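Local atomic coordinates of uncharacterized protein (Leptospirillum rubarum, PDB entry 3OMD), a protein that is of unknown function and belongs to the DUF5069 family, its single chain folding into a largely helical structure without strands. Residues S118-D121 against R127-I130; D121-G126 against D138-R143; D114-V119 against V134-L139. All blocks are in the same frame, centred on the assembly; numbering follows the deposited sequence. Where two conformers were deposited one is given.

Interaction 1 of 3, residues S118-D121 against R127-I130; sequences SVRD and RTDI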
# COMPACT_ATOMS: atom_id res chain seq x y z
N SER A 118 -10.76 -12.05 13.76
CA SER A 118 -9.85 -13.12 14.17
C SER A 118 -8.39 -12.66 14.09
O SER A 118 -7.57 -12.99 14.96
CB SER A 118 -10.07 -14.34 13.31
OG SER A 118 -9.26 -15.39 13.77
N VAL A 119 -8.05 -11.92 13.03
CA VAL A 119 -6.68 -11.38 12.89
C VAL A 119 -6.43 -10.37 14.00
O VAL A 119 -5.42 -10.44 14.71
CB VAL A 119 -6.48 -10.70 11.52
CG1 VAL A 119 -5.09 -10.05 11.47
CG2 VAL A 119 -6.59 -11.76 10.43
N ARG A 120 -7.36 -9.44 14.15
CA ARG A 120 -7.16 -8.37 15.11
C ARG A 120 -7.07 -8.92 16.52
O ARG A 120 -6.26 -8.46 17.33
CB ARG A 120 -8.30 -7.40 15.06
CG ARG A 120 -7.99 -6.11 15.82
CD ARG A 120 -9.26 -5.40 16.16
NE ARG A 120 -10.25 -6.24 16.84
CZ ARG A 120 -11.56 -6.02 16.70
NH1 ARG A 120 -11.98 -5.01 15.94
NH2 ARG A 120 -12.44 -6.81 17.26
N ASP A 121 -7.91 -9.89 16.84
CA ASP A 121 -7.88 -10.44 18.20
C ASP A 121 -6.54 -11.17 18.48
O ASP A 121 -6.07 -11.20 19.64
CB ASP A 121 -9.11 -11.32 18.44
CG ASP A 121 -10.43 -10.51 18.55
OD1 ASP A 121 -10.46 -9.24 18.59
OD2 ASP A 121 -11.49 -11.18 18.56
N ARG A 127 -8.55 -4.13 21.19
CA ARG A 127 -8.54 -2.98 20.26
C ARG A 127 -9.79 -2.98 19.35
O ARG A 127 -9.68 -3.04 18.13
CB ARG A 127 -7.26 -2.95 19.43
CG ARG A 127 -6.00 -2.47 20.21
CD ARG A 127 -6.16 -1.16 20.97
NE ARG A 127 -6.52 -0.02 20.11
CZ ARG A 127 -5.66 0.70 19.41
NH1 ARG A 127 -4.35 0.44 19.45
NH2 ARG A 127 -6.11 1.70 18.66
N THR A 128 -10.97 -2.92 19.97
CA THR A 128 -12.23 -3.06 19.24
C THR A 128 -12.53 -1.79 18.43
O THR A 128 -13.44 -1.74 17.61
CB THR A 128 -13.41 -3.35 20.19
OG1 THR A 128 -13.42 -2.36 21.22
CG2 THR A 128 -13.27 -4.74 20.81
N ASP A 129 -11.72 -0.77 18.66
CA ASP A 129 -11.80 0.48 17.90
C ASP A 129 -11.16 0.38 16.52
O ASP A 129 -11.34 1.27 15.69
CB ASP A 129 -11.13 1.61 18.69
CG ASP A 129 -9.66 1.33 18.96
OD1 ASP A 129 -9.34 0.33 19.62
OD2 ASP A 129 -8.82 2.13 18.51
N ILE A 130 -10.39 -0.68 16.30
CA ILE A 130 -9.72 -0.87 14.99
C ILE A 130 -10.65 -1.67 14.10
O ILE A 130 -10.89 -2.84 14.38
CB ILE A 130 -8.31 -1.55 15.15
CG1 ILE A 130 -7.40 -0.59 15.93
CG2 ILE A 130 -7.72 -1.92 13.77
CD1 ILE A 130 -6.00 -1.11 16.15
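Arg120 reaches from helix 110-123 to residues 127-130 in a polar contact between a side chain and the backbone, made in the loop that links helix 110-123 to helix 133-140. Its NH1 donates to the carbonyl O of Ile130 over 2.9 Å, with an N-H...O angle of 151°. The oxygen lies in the guanidinium plane, whereas NH1 stands 22° off the plane of the carbonyl. The arginine can reach across because its first torsion is extended (chi1 -167°) and the chain then bends at chi3, which swings the guanidinium round toward the loop. At that bend CD comes to 3.1 Å from Arg127 O, a close approach of an aliphatic carbon to a carbonyl oxygen. Thr128 CA lies over one guanidinium face, near its border. The edge also meets Asp121 OD1, to which NE and NH2 make weak hydrogen bonds within a salt bridge; the neighbouring acid may steady the group a little and would probably balance part of its charge.

The loop itself is a type I beta turn from Arg127 to Ile130, closed by Ile130 N bonding to Arg127 O at 3.1 Å. A second salt bridge spans this turn: Arg127 grips the Asp129 carboxylate side-on, NE to OD1 and NH2 to OD2, each oxygen offering its syn lone pair. Ile130 CD1 packs over the centre of one face of the Arg127 guanidinium, and the C-terminal carboxylate of Val145 gives Arg127 NH1 a further ionic partner. On the helix side of the turn, Ile130 CB rests 4.1 Å from Arg120 CD.

Interaction 2 of 3, residues D121-G126 against D138-R143; sequences DSLAPG and DLEEKR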
# COMPACT_ATOMS: atom_id res chain seq x y z
N ASP A 121 -7.91 -9.89 16.84
CA ASP A 121 -7.88 -10.44 18.20
C ASP A 121 -6.54 -11.17 18.48
O ASP A 121 -6.07 -11.20 19.64
CB ASP A 121 -9.11 -11.32 18.44
CG ASP A 121 -10.43 -10.51 18.55
OD1 ASP A 121 -10.46 -9.24 18.59
OD2 ASP A 121 -11.49 -11.18 18.56
N SER A 122 -5.94 -11.76 17.45
CA SER A 122 -4.62 -12.41 17.61
C SER A 122 -3.50 -11.41 17.84
O SER A 122 -2.48 -11.74 18.47
CB SER A 122 -4.27 -13.33 16.43
OG SER A 122 -3.88 -12.60 15.25
N LEU A 123 -3.67 -10.19 17.37
CA LEU A 123 -2.62 -9.16 17.49
C LEU A 123 -2.82 -8.30 18.71
O LEU A 123 -1.84 -7.98 19.40
CB LEU A 123 -2.62 -8.26 16.24
CG LEU A 123 -2.20 -8.87 14.90
CD1 LEU A 123 -2.61 -7.93 13.77
CD2 LEU A 123 -0.72 -9.15 14.83
N ALA A 124 -4.06 -7.90 18.97
CA ALA A 124 -4.33 -6.95 20.05
C ALA A 124 -5.80 -7.05 20.46
O ALA A 124 -6.65 -6.28 19.99
CB ALA A 124 -3.96 -5.55 19.64
N PRO A 125 -6.16 -8.01 21.31
CA PRO A 125 -7.62 -8.21 21.37
C PRO A 125 -8.44 -7.10 22.06
O PRO A 125 -9.67 -7.09 21.97
CB PRO A 125 -7.76 -9.53 22.14
CG PRO A 125 -6.49 -9.67 22.91
CD PRO A 125 -5.43 -9.06 22.03
N GLY A 126 -7.78 -6.17 22.74
CA GLY A 126 -8.47 -5.08 23.43
C GLY A 126 -8.80 -3.93 22.49
O GLY A 126 -9.32 -2.89 22.92
N ASP A 138 -1.32 -1.49 9.93
CA ASP A 138 -0.37 -0.79 10.81
C ASP A 138 -0.21 -1.53 12.13
O ASP A 138 0.88 -1.55 12.70
CB ASP A 138 -0.83 0.65 11.07
CG ASP A 138 -0.34 1.63 10.04
OD1 ASP A 138 0.56 1.31 9.25
OD2 ASP A 138 -0.88 2.76 10.07
N LEU A 139 -1.31 -2.10 12.65
CA LEU A 139 -1.22 -2.83 13.92
C LEU A 139 -0.30 -4.03 13.76
O LEU A 139 0.59 -4.25 14.61
CB LEU A 139 -2.64 -3.28 14.35
CG LEU A 139 -2.72 -4.12 15.62
CD1 LEU A 139 -2.42 -3.21 16.79
CD2 LEU A 139 -4.14 -4.70 15.75
N GLU A 140 -0.51 -4.81 12.68
CA GLU A 140 0.31 -6.01 12.46
C GLU A 140 1.78 -5.62 12.26
O GLU A 140 2.70 -6.39 12.62
CB GLU A 140 -0.21 -6.82 11.27
CG GLU A 140 0.66 -8.06 10.97
CD GLU A 140 -0.08 -9.34 10.51
OE1 GLU A 140 -1.33 -9.39 10.45
OE2 GLU A 140 0.64 -10.35 10.23
N GLU A 141 2.01 -4.44 11.66
CA GLU A 141 3.36 -3.99 11.33
C GLU A 141 3.95 -3.10 12.45
O GLU A 141 4.91 -2.34 12.25
CB GLU A 141 3.36 -3.28 9.98
CG GLU A 141 3.09 -4.31 8.85
CD GLU A 141 2.94 -3.73 7.50
OE1 GLU A 141 2.86 -2.48 7.32
OE2 GLU A 141 2.85 -4.57 6.57
N LYS A 142 3.36 -3.23 13.63
CA LYS A 142 3.95 -2.69 14.89
C LYS A 142 4.09 -1.16 14.91
O LYS A 142 5.00 -0.60 15.55
CB LYS A 142 5.31 -3.38 15.21
CG LYS A 142 5.21 -4.91 15.24
CD LYS A 142 6.59 -5.52 15.56
CE LYS A 142 6.47 -7.03 15.69
NZ LYS A 142 7.63 -7.57 16.47
N ARG A 143 3.16 -0.48 14.24
CA ARG A 143 3.10 0.99 14.27
C ARG A 143 2.04 1.42 15.25
O ARG A 143 1.10 0.65 15.50
CB ARG A 143 2.75 1.56 12.88
CG ARG A 143 3.75 1.18 11.84
CD ARG A 143 3.60 1.99 10.58
NE ARG A 143 4.56 1.43 9.63
CZ ARG A 143 4.29 0.41 8.81
NH1 ARG A 143 3.05 -0.06 8.65
NH2 ARG A 143 5.28 -0.08 8.09
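Leu123, the last residue of helix 110-123, and Ala124 just beyond it meet Leu139 and Glu140 near the end of helix 133-140 in an apolar contact close to the surface. Leu139 turns both methyl groups on the facing segment: CD2 lies 3.9 Å from Leu123 CB, while CD1 and CD2 straddle the Ala124 methyl, each 4.0 Å from its CB. This reach follows from a first torsion that sets Leu139 CG opposite the backbone N (chi1 177°) and carries the branch across the gap. Leu123 answers one residue further on, its CD1 pressing against Glu140 CB at 3.6 Å. The two side chains are roughly perpendicular, and the leucine methyl rests on CA and CB of Glu140, with OE1 a little farther off.

Hydrogen bonds and charges work within the 138-143 segment instead of across the contact. A Schellman motif ends the helix, with Lys142 at positive phi as the C-prime residue: Arg143 N bonds to Asp138 O, and Lys142 N to Leu139 O. The reversal brings Arg143 back beside two acids, and its NH1 donates to Asp138 OD1 at 2.9 Å and to Glu141 OE1 at 2.8 Å. Glu141 OE1 accepts through its anti lone pair, close to the guanidinium plane; Asp138 OD1 is approached almost head-on, in line with its C-O bond.

Arg28 shares Glu141, and Ser15 shares Asp138, so the network joins this helix end to the N-terminal part of the chain. On its other side, helix 133-140 leans on helix 110-123, where Arg120 touches Leu139 and Val119 touches Glu140.

Interaction 3 of 3, residues D114-V119 against V134-L139; sequences DYFRSV and VKLLDL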
# COMPACT_ATOMS: atom_id res chain seq x y z
N ASP A 114 -15.72 -11.68 10.13
CA ASP A 114 -15.21 -12.73 11.04
C ASP A 114 -13.69 -12.88 10.92
O ASP A 114 -12.98 -12.96 11.93
CB ASP A 114 -15.90 -14.07 10.78
CG ASP A 114 -17.36 -14.07 11.16
OD1 ASP A 114 -17.81 -13.18 11.93
OD2 ASP A 114 -18.08 -14.97 10.64
N TYR A 115 -13.19 -12.89 9.69
CA TYR A 115 -11.75 -13.01 9.45
C TYR A 115 -11.00 -11.81 10.06
O TYR A 115 -10.01 -11.99 10.80
CB TYR A 115 -11.49 -13.16 7.94
CG TYR A 115 -10.05 -13.05 7.56
CD1 TYR A 115 -9.07 -13.78 8.23
CD2 TYR A 115 -9.66 -12.20 6.51
CE1 TYR A 115 -7.72 -13.68 7.86
CE2 TYR A 115 -8.32 -12.12 6.13
CZ TYR A 115 -7.36 -12.84 6.82
OH TYR A 115 -6.03 -12.73 6.45
N PHE A 116 -11.48 -10.60 9.74
CA PHE A 116 -10.83 -9.37 10.25
C PHE A 116 -10.71 -9.44 11.78
O PHE A 116 -9.64 -9.19 12.36
CB PHE A 116 -11.70 -8.16 9.86
CG PHE A 116 -11.18 -6.83 10.32
CD1 PHE A 116 -10.47 -6.01 9.42
CD2 PHE A 116 -11.36 -6.40 11.61
CE1 PHE A 116 -9.97 -4.75 9.85
CE2 PHE A 116 -10.87 -5.16 12.04
CZ PHE A 116 -10.16 -4.34 11.15
N ARG A 117 -11.81 -9.81 12.42
CA ARG A 117 -11.77 -9.83 13.89
C ARG A 117 -10.86 -10.93 14.46
O ARG A 117 -10.23 -10.72 15.49
CB ARG A 117 -13.18 -9.92 14.46
CG ARG A 117 -13.95 -8.61 14.15
CD ARG A 117 -15.34 -8.68 14.75
NE ARG A 117 -16.11 -9.69 14.05
CZ ARG A 117 -17.31 -10.13 14.43
NH1 ARG A 117 -17.89 -9.62 15.52
NH2 ARG A 117 -17.93 -11.06 13.72
N SER A 118 -10.76 -12.05 13.76
CA SER A 118 -9.85 -13.12 14.17
C SER A 118 -8.39 -12.66 14.09
O SER A 118 -7.57 -12.99 14.96
CB SER A 118 -10.07 -14.34 13.31
OG SER A 118 -9.26 -15.39 13.77
N VAL A 119 -8.05 -11.92 13.03
CA VAL A 119 -6.68 -11.38 12.89
C VAL A 119 -6.43 -10.37 14.00
O VAL A 119 -5.42 -10.44 14.71
CB VAL A 119 -6.48 -10.70 11.52
CG1 VAL A 119 -5.09 -10.05 11.47
CG2 VAL A 119 -6.59 -11.76 10.43
N VAL A 134 -6.74 -0.75 6.68
CA VAL A 134 -5.42 -0.09 6.70
C VAL A 134 -4.91 0.07 8.14
O VAL A 134 -3.69 0.07 8.38
CB VAL A 134 -5.39 1.23 5.91
CG1 VAL A 134 -5.71 0.94 4.44
CG2 VAL A 134 -6.26 2.31 6.52
N LYS A 135 -5.82 0.20 9.10
CA LYS A 135 -5.38 0.30 10.51
C LYS A 135 -4.92 -1.06 11.00
O LYS A 135 -3.96 -1.16 11.78
CB LYS A 135 -6.47 0.87 11.41
CG LYS A 135 -6.55 2.39 11.36
CD LYS A 135 -7.27 2.95 12.59
CE LYS A 135 -7.30 4.47 12.63
NZ LYS A 135 -5.95 5.13 12.63
N LEU A 136 -5.59 -2.12 10.55
CA LEU A 136 -5.15 -3.47 10.92
C LEU A 136 -3.71 -3.73 10.40
O LEU A 136 -2.89 -4.32 11.11
CB LEU A 136 -6.14 -4.52 10.39
CG LEU A 136 -5.85 -5.94 10.88
CD1 LEU A 136 -5.98 -6.01 12.41
CD2 LEU A 136 -6.86 -6.89 10.20
N LEU A 137 -3.42 -3.31 9.17
CA LEU A 137 -2.06 -3.46 8.64
C LEU A 137 -1.05 -2.74 9.53
O LEU A 137 0.02 -3.29 9.81
CB LEU A 137 -1.99 -2.92 7.21
CG LEU A 137 -2.68 -3.79 6.15
CD1 LEU A 137 -2.76 -3.05 4.83
CD2 LEU A 137 -1.91 -5.10 5.95
N ASP A 138 -1.32 -1.49 9.93
CA ASP A 138 -0.37 -0.79 10.81
C ASP A 138 -0.21 -1.53 12.13
O ASP A 138 0.88 -1.55 12.70
CB ASP A 138 -0.83 0.65 11.07
CG ASP A 138 -0.34 1.63 10.04
OD1 ASP A 138 0.56 1.31 9.25
OD2 ASP A 138 -0.88 2.76 10.07
N LEU A 139 -1.31 -2.10 12.65
CA LEU A 139 -1.22 -2.83 13.92
C LEU A 139 -0.30 -4.03 13.76
O LEU A 139 0.59 -4.25 14.61
CB LEU A 139 -2.64 -3.28 14.35
CG LEU A 139 -2.72 -4.12 15.62
CD1 LEU A 139 -2.42 -3.21 16.79
CD2 LEU A 139 -4.14 -4.70 15.75
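The Phe116 ring carries Leu136 CD2 over one face, 3.7 Å above the plane and displaced from its centre. This is a CH-pi contact: the methyl carbon lies 4.1 Å from the ring centroid, 24° off the normal. It sits above the CD1-CE1 side of the ring, and Leu136 CB adds a second touch, 3.9 Å from CE1. Trp133 meets the same phenylalanine with the two rings edge-to-face. A fully extended first torsion (chi1 180°) carries the Phe116 ring toward helix 133-140, although the bond to its CB does not aim there.

Helices 110-123 and 133-140, successive in sequence, run in broadly the same sense, and the connecting loop carries the chain back between them. They pack through this buried apolar seam without a hydrogen bond between the segments. Phe116 and Leu136 lie alongside, pointing opposite ways, while Val119, one turn further along, slants across Leu136. Its CG1 reaches the same CD2 at 3.8 Å, leaving one leucine methyl between an aromatic face and a branched aliphatic chain. An alanine in place of Phe116 is likely to open a gap beside Leu136 CD2, removing its aromatic face and depriving Trp133 of its edge-to-face mate. Pro107 also touches Phe116, and Arg120 and Leu123 continue the leucine's surroundings along helix 110-123.

Following the chain from its N-terminal side, helix 110-123 supplies the first segment of all three contacts. Interaction 1 closes the shortest loop, bringing the turn at 127-130 back onto the helix just left. Interaction 3 joins 114-119 to 134-139, and the loop of interaction 1 nests inside it. Interaction 2, joining the end of that helix to the end of helix 133-140, starts and ends later and so crosses both: it shares Asp121 with interaction 1, and Asp138 and Leu139 with interaction 3. The centres of the three contacts lie about 6 to 7 Å from one another, and Ile130 and Leu139 touch between interactions 1 and 2. Together they tie two successive helices and their connecting loop into one C-terminal unit.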